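Local coordinates for uncharacterized HIT-like protein HP_0404 (Helicobacter pylori 26695, PDB 4ZGL), which belongs to the histidine triad (HINT) family and probably acts as an adenosine 5'-monophosphoramidase, at residues R22-Y27 with L38-Q43; Q43-F48 with M92-H97; D47-T52 with T81-N86. All blocks are in the same frame, centred on the assembly; numbering follows the deposited sequence.

Interaction 1 of 3, residues R22-Y27 with L38-Q43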
loop_
_atom_site.group_PDB
_atom_site.type_symbol
_atom_site.label_atom_id
_atom_site.label_comp_id
_atom_site.label_asym_id
_atom_site.label_seq_id
_atom_site.Cartn_x
_atom_site.Cartn_y
_atom_site.Cartn_z
ATOM N N ARG A 22 -11.666 0.569 -14.737
ATOM C CA ARG A 22 -10.543 -0.309 -14.403
ATOM C C ARG A 22 -10.544 -0.845 -12.969
ATOM O O ARG A 22 -9.851 -1.821 -12.687
ATOM C CB ARG A 22 -9.218 0.411 -14.678
ATOM C CG ARG A 22 -8.890 0.597 -16.153
ATOM C CD ARG A 22 -7.558 1.303 -16.324
ATOM N NE ARG A 22 -7.160 1.637 -17.701
ATOM C CZ ARG A 22 -7.731 2.602 -18.410
ATOM N NH1 ARG A 22 -8.753 3.278 -17.900
ATOM N NH2 ARG A 22 -7.307 2.871 -19.640
ATOM N N PHE A 23 -11.305 -0.225 -12.065
ATOM C CA PHE A 23 -11.286 -0.610 -10.648
ATOM C C PHE A 23 -12.676 -0.715 -10.043
ATOM O O PHE A 23 -13.654 -0.212 -10.591
ATOM C CB PHE A 23 -10.471 0.390 -9.831
ATOM C CG PHE A 23 -9.050 0.513 -10.279
ATOM C CD1 PHE A 23 -8.086 -0.370 -9.819
ATOM C CD2 PHE A 23 -8.679 1.505 -11.171
ATOM C CE1 PHE A 23 -6.773 -0.259 -10.240
ATOM C CE2 PHE A 23 -7.369 1.623 -11.592
ATOM C CZ PHE A 23 -6.415 0.738 -11.128
ATOM N N LEU A 24 -12.736 -1.375 -8.894
ATOM C CA LEU A 24 -13.975 -1.559 -8.164
ATOM C C LEU A 24 -13.668 -1.601 -6.672
ATOM O O LEU A 24 -12.691 -2.226 -6.253
ATOM C CB LEU A 24 -14.650 -2.861 -8.597
ATOM C CG LEU A 24 -15.935 -3.253 -7.855
ATOM C CD1 LEU A 24 -17.176 -3.008 -8.699
ATOM C CD2 LEU A 24 -15.873 -4.713 -7.433
ATOM N N SER A 25 -14.498 -0.930 -5.876
ATOM C CA SER A 25 -14.357 -0.950 -4.424
ATOM C C SER A 25 -15.652 -1.393 -3.767
ATOM O O SER A 25 -16.740 -1.104 -4.266
ATOM C CB SER A 25 -13.955 0.426 -3.892
ATOM O OG SER A 25 -13.655 0.370 -2.506
ATOM N N PHE A 26 -15.526 -2.094 -2.645
ATOM C CA PHE A 26 -16.680 -2.589 -1.904
ATOM C C PHE A 26 -16.304 -2.930 -0.467
ATOM O O PHE A 26 -15.130 -3.104 -0.147
ATOM C CB PHE A 26 -17.280 -3.817 -2.600
ATOM C CG PHE A 26 -16.285 -4.910 -2.866
ATOM C CD1 PHE A 26 -16.102 -5.941 -1.958
ATOM C CD2 PHE A 26 -15.527 -4.904 -4.028
ATOM C CE1 PHE A 26 -15.182 -6.943 -2.206
ATOM C CE2 PHE A 26 -14.606 -5.903 -4.280
ATOM C CZ PHE A 26 -14.433 -6.923 -3.369
ATOM N N TYR A 27 -17.316 -3.025 0.391
ATOM C CA TYR A 27 -17.107 -3.324 1.805
ATOM C C TYR A 27 -16.710 -4.777 2.028
ATOM O O TYR A 27 -17.197 -5.678 1.344
ATOM C CB TYR A 27 -18.368 -3.020 2.615
ATOM C CG TYR A 27 -18.653 -1.550 2.768
ATOM C CD1 TYR A 27 -17.943 -0.775 3.683
ATOM C CD2 TYR A 27 -19.636 -0.929 2.005
ATOM C CE1 TYR A 27 -18.201 0.578 3.830
ATOM C CE2 TYR A 27 -19.903 0.420 2.146
ATOM C CZ TYR A 27 -19.185 1.168 3.058
ATOM O OH TYR A 27 -19.453 2.506 3.196
ATOM N N LEU A 38 -12.441 -2.672 0.381
ATOM C CA LEU A 38 -11.478 -3.370 -0.462
ATOM C C LEU A 38 -11.446 -2.686 -1.815
ATOM O O LEU A 38 -12.493 -2.357 -2.361
ATOM C CB LEU A 38 -11.889 -4.829 -0.641
ATOM C CG LEU A 38 -11.813 -5.702 0.610
ATOM C CD1 LEU A 38 -12.639 -6.963 0.423
ATOM C CD2 LEU A 38 -10.370 -6.048 0.940
ATOM N N VAL A 39 -10.249 -2.452 -2.343
ATOM C CA VAL A 39 -10.090 -1.888 -3.684
ATOM C C VAL A 39 -9.441 -2.929 -4.586
ATOM O O VAL A 39 -8.343 -3.412 -4.288
ATOM C CB VAL A 39 -9.217 -0.621 -3.676
ATOM C CG1 VAL A 39 -9.087 -0.056 -5.085
ATOM C CG2 VAL A 39 -9.801 0.410 -2.724
ATOM N N ILE A 40 -10.111 -3.258 -5.690
ATOM C CA ILE A 40 -9.613 -4.297 -6.597
ATOM C C ILE A 40 -9.596 -3.845 -8.052
ATOM O O ILE A 40 -10.458 -3.067 -8.486
ATOM C CB ILE A 40 -10.296 -5.674 -6.436
ATOM C CG1 ILE A 40 -11.759 -5.678 -6.932
ATOM C CG2 ILE A 40 -10.157 -6.121 -4.994
ATOM C CD1 ILE A 40 -12.352 -7.056 -7.112
ATOM N N PRO A 41 -8.576 -4.294 -8.799
ATOM C CA PRO A 41 -8.549 -4.045 -10.234
ATOM C C PRO A 41 -9.484 -5.021 -10.927
ATOM O O PRO A 41 -9.518 -6.193 -10.560
ATOM C CB PRO A 41 -7.092 -4.323 -10.603
ATOM C CG PRO A 41 -6.645 -5.328 -9.599
ATOM C CD PRO A 41 -7.324 -4.918 -8.324
ATOM N N LYS A 42 -10.257 -4.538 -11.893
ATOM C CA LYS A 42 -11.152 -5.407 -12.658
ATOM C C LYS A 42 -10.352 -6.396 -13.503
ATOM O O LYS A 42 -10.796 -7.516 -13.747
ATOM C CB LYS A 42 -12.078 -4.580 -13.550
ATOM C CG LYS A 42 -13.132 -3.795 -12.789
ATOM C CD LYS A 42 -13.972 -2.970 -13.743
ATOM C CE LYS A 42 -15.239 -2.465 -13.080
ATOM N NZ LYS A 42 -16.104 -1.768 -14.070
ATOM N N GLN A 43 -9.172 -5.967 -13.940
ATOM C CA GLN A 43 -8.245 -6.828 -14.658
ATOM C C GLN A 43 -7.802 -7.991 -13.773
ATOM O O GLN A 43 -7.681 -7.844 -12.557
ATOM C CB GLN A 43 -7.030 -6.018 -15.109
ATOM C CG GLN A 43 -6.093 -6.745 -16.062
ATOM C CD GLN A 43 -4.855 -5.933 -16.388
ATOM O OE1 GLN A 43 -4.917 -4.706 -16.515
ATOM N NE2 GLN A 43 -3.720 -6.610 -16.521
#

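Interaction 2 of 3, residues Q43-F48 with M92-H97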
loop_
_atom_site.group_PDB
_atom_site.type_symbol
_atom_site.label_atom_id
_atom_site.label_comp_id
_atom_site.label_asym_id
_atom_site.label_seq_id
_atom_site.Cartn_x
_atom_site.Cartn_y
_atom_site.Cartn_z
ATOM N N GLN A 43 -9.172 -5.967 -13.940
ATOM C CA GLN A 43 -8.245 -6.828 -14.658
ATOM C C GLN A 43 -7.802 -7.991 -13.773
ATOM O O GLN A 43 -7.681 -7.844 -12.557
ATOM C CB GLN A 43 -7.030 -6.018 -15.109
ATOM C CG GLN A 43 -6.093 -6.745 -16.062
ATOM C CD GLN A 43 -4.855 -5.933 -16.388
ATOM O OE1 GLN A 43 -4.917 -4.706 -16.515
ATOM N NE2 GLN A 43 -3.720 -6.610 -16.521
ATOM N N SER A 44 -7.568 -9.144 -14.394
ATOM C CA SER A 44 -7.216 -10.362 -13.671
ATOM C C SER A 44 -5.759 -10.341 -13.247
ATOM O O SER A 44 -4.868 -10.665 -14.022
ATOM C CB SER A 44 -7.483 -11.594 -14.533
ATOM O OG SER A 44 -7.085 -12.773 -13.859
ATOM N N ILE A 45 -5.523 -9.908 -12.018
ATOM C CA ILE A 45 -4.192 -9.830 -11.475
ATOM C C ILE A 45 -4.163 -10.378 -10.062
ATOM O O ILE A 45 -5.010 -10.018 -9.255
ATOM C CB ILE A 45 -3.756 -8.377 -11.430
ATOM C CG1 ILE A 45 -3.999 -7.643 -12.738
ATOM C CG2 ILE A 45 -2.287 -8.221 -11.061
ATOM C CD1 ILE A 45 -4.014 -6.147 -12.522
ATOM N N GLN A 46 -3.154 -11.188 -9.750
ATOM C CA GLN A 46 -3.168 -12.015 -8.545
ATOM C C GLN A 46 -2.722 -11.304 -7.272
ATOM O O GLN A 46 -3.278 -11.544 -6.201
ATOM C CB GLN A 46 -2.289 -13.246 -8.766
ATOM C CG GLN A 46 -2.427 -14.309 -7.689
ATOM C CD GLN A 46 -1.673 -15.570 -8.026
ATOM O OE1 GLN A 46 -1.555 -15.939 -9.191
ATOM N NE2 GLN A 46 -1.166 -16.246 -7.009
ATOM N N ASP A 47 -1.698 -10.466 -7.388
ATOM C CA ASP A 47 -1.134 -9.769 -6.233
ATOM C C ASP A 47 -0.379 -8.510 -6.666
ATOM O O ASP A 47 -0.364 -8.168 -7.853
ATOM C CB ASP A 47 -0.231 -10.716 -5.428
ATOM C CG ASP A 47 0.906 -11.312 -6.258
ATOM O OD1 ASP A 47 1.245 -10.772 -7.336
ATOM O OD2 ASP A 47 1.473 -12.333 -5.821
ATOM N N PHE A 48 0.226 -7.816 -5.704
ATOM C CA PHE A 48 0.894 -6.550 -5.978
ATOM C C PHE A 48 2.066 -6.715 -6.939
ATOM O O PHE A 48 2.324 -5.848 -7.768
ATOM C CB PHE A 48 1.373 -5.907 -4.681
ATOM C CG PHE A 48 1.909 -4.519 -4.858
ATOM C CD1 PHE A 48 1.050 -3.447 -5.072
ATOM C CD2 PHE A 48 3.277 -4.278 -4.819
ATOM C CE1 PHE A 48 1.545 -2.160 -5.242
ATOM C CE2 PHE A 48 3.777 -2.997 -4.985
ATOM C CZ PHE A 48 2.910 -1.937 -5.196
ATOM N N MET A 92 -6.850 -14.871 -3.921
ATOM C CA MET A 92 -5.758 -14.658 -4.874
ATOM C C MET A 92 -6.159 -13.755 -6.027
ATOM O O MET A 92 -6.165 -14.159 -7.181
ATOM C CB MET A 92 -5.247 -15.994 -5.390
ATOM C CG MET A 92 -4.653 -16.846 -4.289
ATOM S SD MET A 92 -3.181 -16.084 -3.576
ATOM C CE MET A 92 -3.276 -16.656 -1.885
ATOM N N HIS A 93 -6.520 -12.525 -5.679
ATOM C CA HIS A 93 -6.743 -11.450 -6.633
ATOM C C HIS A 93 -6.240 -10.206 -5.921
ATOM O O HIS A 93 -6.507 -10.025 -4.738
ATOM C CB HIS A 93 -8.230 -11.348 -6.992
ATOM C CG HIS A 93 -8.532 -10.403 -8.116
ATOM N ND1 HIS A 93 -8.748 -10.836 -9.406
ATOM C CD2 HIS A 93 -8.679 -9.056 -8.142
ATOM C CE1 HIS A 93 -9.002 -9.797 -10.180
ATOM N NE2 HIS A 93 -8.966 -8.706 -9.437
ATOM N N LEU A 94 -5.471 -9.383 -6.626
ATOM C CA LEU A 94 -4.875 -8.195 -6.031
ATOM C C LEU A 94 -5.952 -7.376 -5.356
ATOM O O LEU A 94 -6.968 -7.052 -5.966
ATOM C CB LEU A 94 -4.164 -7.349 -7.091
ATOM C CG LEU A 94 -3.721 -5.945 -6.663
ATOM C CD1 LEU A 94 -2.791 -5.998 -5.458
ATOM C CD2 LEU A 94 -3.065 -5.226 -7.833
ATOM N N HIS A 95 -5.737 -7.051 -4.090
ATOM C CA HIS A 95 -6.656 -6.176 -3.386
ATOM C C HIS A 95 -5.964 -5.410 -2.277
ATOM O O HIS A 95 -5.061 -5.927 -1.614
ATOM C CB HIS A 95 -7.829 -6.974 -2.828
ATOM C CG HIS A 95 -7.435 -8.050 -1.876
ATOM N ND1 HIS A 95 -6.926 -9.259 -2.295
ATOM C CD2 HIS A 95 -7.500 -8.114 -0.527
ATOM C CE1 HIS A 95 -6.686 -10.020 -1.243
ATOM N NE2 HIS A 95 -7.023 -9.347 -0.158
ATOM N N PHE A 96 -6.383 -4.162 -2.109
ATOM C CA PHE A 96 -5.906 -3.319 -1.032
ATOM C C PHE A 96 -6.987 -3.189 0.027
ATOM O O PHE A 96 -8.137 -2.881 -0.290
ATOM C CB PHE A 96 -5.537 -1.935 -1.556
ATOM C CG PHE A 96 -4.205 -1.885 -2.234
ATOM C CD1 PHE A 96 -4.086 -2.196 -3.579
ATOM C CD2 PHE A 96 -3.064 -1.522 -1.527
ATOM C CE1 PHE A 96 -2.853 -2.151 -4.212
ATOM C CE2 PHE A 96 -1.833 -1.473 -2.148
ATOM C CZ PHE A 96 -1.725 -1.789 -3.491
ATOM N N HIS A 97 -6.615 -3.433 1.279
ATOM C CA HIS A 97 -7.496 -3.181 2.407
ATOM C C HIS A 97 -7.413 -1.704 2.758
ATOM O O HIS A 97 -6.322 -1.137 2.830
ATOM C CB HIS A 97 -7.076 -4.014 3.613
ATOM C CG HIS A 97 -7.154 -5.492 3.384
ATOM N ND1 HIS A 97 -8.158 -6.274 3.909
ATOM C CD2 HIS A 97 -6.350 -6.331 2.694
ATOM C CE1 HIS A 97 -7.973 -7.529 3.556
ATOM N NE2 HIS A 97 -6.882 -7.592 2.816
#

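Interaction 3 of 3, residues D47-T52 with T81-N86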
loop_
_atom_site.group_PDB
_atom_site.type_symbol
_atom_site.label_atom_id
_atom_site.label_comp_id
_atom_site.label_asym_id
_atom_site.label_seq_id
_atom_site.Cartn_x
_atom_site.Cartn_y
_atom_site.Cartn_z
ATOM N N ASP A 47 -1.698 -10.466 -7.388
ATOM C CA ASP A 47 -1.134 -9.769 -6.233
ATOM C C ASP A 47 -0.379 -8.510 -6.666
ATOM O O ASP A 47 -0.364 -8.168 -7.853
ATOM C CB ASP A 47 -0.231 -10.716 -5.428
ATOM C CG ASP A 47 0.906 -11.312 -6.258
ATOM O OD1 ASP A 47 1.245 -10.772 -7.336
ATOM O OD2 ASP A 47 1.473 -12.333 -5.821
ATOM N N PHE A 48 0.226 -7.816 -5.704
ATOM C CA PHE A 48 0.894 -6.550 -5.978
ATOM C C PHE A 48 2.066 -6.715 -6.939
ATOM O O PHE A 48 2.324 -5.848 -7.768
ATOM C CB PHE A 48 1.373 -5.907 -4.681
ATOM C CG PHE A 48 1.909 -4.519 -4.858
ATOM C CD1 PHE A 48 1.050 -3.447 -5.072
ATOM C CD2 PHE A 48 3.277 -4.278 -4.819
ATOM C CE1 PHE A 48 1.545 -2.160 -5.242
ATOM C CE2 PHE A 48 3.777 -2.997 -4.985
ATOM C CZ PHE A 48 2.910 -1.937 -5.196
ATOM N N ASN A 49 2.779 -7.826 -6.833
ATOM C CA ASN A 49 3.873 -8.100 -7.772
ATOM C C ASN A 49 3.481 -8.036 -9.249
ATOM O O ASN A 49 4.317 -7.704 -10.093
ATOM C CB ASN A 49 4.527 -9.456 -7.476
ATOM C CG ASN A 49 5.425 -9.414 -6.255
ATOM O OD1 ASN A 49 5.841 -8.347 -5.802
ATOM N ND2 ASN A 49 5.734 -10.583 -5.720
ATOM N N GLY A 50 2.224 -8.354 -9.552
ATOM C CA GLY A 50 1.746 -8.432 -10.929
ATOM C C GLY A 50 0.953 -7.231 -11.414
ATOM O O GLY A 50 0.176 -7.357 -12.349
ATOM N N ILE A 51 1.131 -6.072 -10.784
ATOM C CA ILE A 51 0.503 -4.821 -11.256
ATOM C C ILE A 51 1.579 -3.946 -11.882
ATOM O O ILE A 51 2.683 -3.875 -11.353
ATOM C CB ILE A 51 -0.242 -4.038 -10.132
ATOM C CG1 ILE A 51 -0.892 -2.749 -10.668
ATOM C CG2 ILE A 51 0.690 -3.655 -8.990
ATOM C CD1 ILE A 51 -2.302 -2.509 -10.162
ATOM N N THR A 52 1.255 -3.282 -12.992
ATOM C CA THR A 52 2.203 -2.394 -13.668
ATOM C C THR A 52 2.214 -1.052 -12.952
ATOM O O THR A 52 1.219 -0.681 -12.327
ATOM C CB THR A 52 1.845 -2.170 -15.143
ATOM O OG1 THR A 52 0.464 -1.828 -15.231
ATOM C CG2 THR A 52 2.123 -3.422 -15.957
ATOM N N THR A 81 -1.868 -4.264 1.549
ATOM C CA THR A 81 -2.070 -5.368 0.616
ATOM C C THR A 81 -1.101 -6.495 0.958
ATOM O O THR A 81 0.067 -6.253 1.255
ATOM C CB THR A 81 -1.932 -4.923 -0.857
ATOM O OG1 THR A 81 -2.254 -6.017 -1.720
ATOM C CG2 THR A 81 -0.528 -4.421 -1.163
ATOM N N ASN A 82 -1.610 -7.723 0.939
ATOM C CA ASN A 82 -0.807 -8.909 1.221
ATOM C C ASN A 82 -0.382 -9.576 -0.076
ATOM O O ASN A 82 -1.215 -9.873 -0.928
ATOM C CB ASN A 82 -1.605 -9.889 2.071
ATOM C CG ASN A 82 -2.077 -9.272 3.370
ATOM O OD1 ASN A 82 -3.275 -9.111 3.599
ATOM N ND2 ASN A 82 -1.132 -8.923 4.230
ATOM N N VAL A 83 0.918 -9.793 -0.220
ATOM C CA VAL A 83 1.467 -10.387 -1.423
ATOM C C VAL A 83 1.881 -11.827 -1.125
ATOM O O VAL A 83 2.917 -12.078 -0.511
ATOM C CB VAL A 83 2.660 -9.569 -1.942
ATOM C CG1 VAL A 83 3.093 -10.062 -3.313
ATOM C CG2 VAL A 83 2.292 -8.097 -2.010
ATOM N N GLY A 84 1.041 -12.767 -1.548
ATOM C CA GLY A 84 1.310 -14.191 -1.384
ATOM C C GLY A 84 0.702 -14.780 -0.124
ATOM O O GLY A 84 0.444 -14.070 0.845
ATOM N N LYS A 85 0.469 -16.091 -0.147
ATOM C CA LYS A 85 -0.113 -16.797 0.990
ATOM C C LYS A 85 0.712 -16.678 2.267
ATOM O O LYS A 85 0.161 -16.684 3.358
ATOM C CB LYS A 85 -0.305 -18.288 0.660
ATOM C CG LYS A 85 1.001 -19.084 0.634
ATOM C CD LYS A 85 0.845 -20.585 0.395
ATOM C CE LYS A 85 2.146 -21.449 0.732
ATOM N NZ LYS A 85 2.133 -22.246 2.007
ATOM N N ASN A 86 2.029 -16.591 2.126
ATOM C CA ASN A 86 2.934 -16.504 3.264
ATOM C C ASN A 86 2.884 -15.162 3.990
ATOM O O ASN A 86 3.337 -15.056 5.126
ATOM C CB ASN A 86 4.360 -16.818 2.809
ATOM C CG ASN A 86 4.593 -18.303 2.609
ATOM O OD1 ASN A 86 3.690 -19.124 2.787
ATOM N ND2 ASN A 86 5.808 -18.655 2.223
#

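Interaction 1 of 3, residues R22-Y27 with L38-Q43
The Phe-26 ring lies across Leu-38 and Ile-40, with CE1 3.7 Å from Leu-38 CD1 and CE2 3.8 Å from Ile-40 CD1. Ile-40 CD1 comes in at the ring edge, close to its plane, while Leu-38 CB sits over one face near the rim. A chi1 of 54°, which sets CG between the backbone N and the carbonyl carbon, folds the ring over toward strand 36-41. On this same side of the sheet Leu-24 adds a looser methyl contact to Ile-40. On the other side of the sheet Phe-23 meets Pro-41, CE1 to CB at 4.1 Å.

Beneath the side chains runs an antiparallel ladder in which Leu-24/Ile-40 and Phe-26/Leu-38 are the hydrogen-bonded pairs. Leu-38 O is gripped twice, by Phe-26 N in the carbonyl plane and by Ser-25 OG from above it at 3.0 Å. At the polar edge Lys-42 N donates to Arg-22 O (2.9 Å), and its NZ makes a salt bridge with Glu-19 and a hydrogen bond to Asn-20 O.

This hairpin belongs to the HIT-domain sheet: helix 3-9 packs on the Leu-24, Phe-26 and Ile-40 face, helix 53-70 on the Phe-23 and Ser-25 face, with strands 16-19 and 96-100 on its two sides.

Interaction 2 of 3, residues Q43-F48 with M92-H97
Leu-94, within the histidine triad motif His-93 to His-97, is held against the loop 43-48 by its backbone and its side chain alike. Its N donates a nearly straight bond to Ile-45 O, 2.7 Å long with 177° at the hydrogen. The isobutyl group lies along the loop, CD1 reaching Phe-48 N at 3.5 Å, while CB sits close to Ile-45 O.

The packing is dense on the inner side. Phe-48 and Phe-96 meet rim to rim, CD1 to CZ at 3.6 Å, with their planes almost perpendicular (85°) and neither ring over the face of the other. Met-56 of helix 53-70 touches both rings. Further along, the imidazole of His-93 lies beneath the loop backbone: Ile-45 O stands over the centre of one face, 3.7 Å above the plane, and CE1 is 3.3 Å from Gln-43 O. With CG anti to the backbone N (chi1 -172°), the His-93 ring extends to where NE2 is bonded to Pro-41 O.

The outer side is looser. There Gln-46, an exposed residue, and the partly exposed Met-92 pass each other obliquely, Gln-46 CG 3.8 Å from Met-92 O and its NE2 4.0 Å from Met-92 SD. Gln-46 O is held by Gln-89 NE2.

Inside the motif, the His-95 side chain reaches back to the His-93 backbone: His-95 ND1 donates to His-93 O at 2.6 Å, with the acceptor in the plane of the His-95 ring.

Interaction 3 of 3, residues D47-T52 with T81-N86
Val-83 stands against the turn at Asp-47 to Asn-49 and divides its two methyls among three residues. CG2 meets Phe-48 CB at 3.6 Å. CG1 lies 3.6 Å from Asn-49 ND2 and 3.8 Å from Asp-47 OD2, so one methyl sits against both a carboxamide and a carboxylate, whose side chains cross that of Val-83 at about a right angle. Chi1 of -171° places CG1 anti to the backbone N, which turns CG1 to Asp-47 and Asn-49 and CG2 to Phe-48. Thr-81, two residues back on the same strand, adds a distant touch, its CG2 4.3 Å from Phe-48 CB. No hydrogen bond links the two segments.

Strand 77-83 is an edge strand of its own chain, but in the dimer Thr-81, Asn-82 and Val-83 pair with an antiparallel strand of the second subunit. The sheet therefore runs on across the interface, the dimer arrangement known from HINT proteins. Partners from that chain also fix the turn. Asn-49 uses both ends of its amide: OD1 bonds to Tyr-77 OH and ND2 to Lys-73 O, both of the second subunit. The Phe-48 ring meets Phe-64 of the same neighbouring chain.

Within the turn, which comes just before helix 53-70, Gly-50 N donates to Asp-47 O at 3.1 Å and only weakly to Asp-47 OD1, while Ile-51 N follows with a bond to Phe-48 O. On the strand side, Thr-81 OG1 is tied to His-95 O. Gly-84, at a positive phi of 94° that suits a residue without CB, turns the chain away after the strand, and its N is bonded to Gln-89 OE1.

In the fold
All three contacts reach the same antiparallel sheet. Interaction 1 closes a hairpin before interaction 2 opens, and interactions 2 and 3 both start from the loop between strand 36-41 and helix 53-70, sharing Asp-47 and Phe-48. The centres of interactions 1 and 2 lie about 9 Å apart. Those of interactions 2 and 3 are about 6 Å apart, and those of interactions 1 and 3 about 15 Å. Strand 96-100 lies between strands 36-41 and 77-83, so the strand that ends the histidine triad motif runs between the strands of interactions 1 and 3. A backbone hydrogen bond between Val-39 and Phe-96 joins interactions 1 and 2. The series thus runs from the hairpin, through the motif, to the edge where the second subunit continues the sheet.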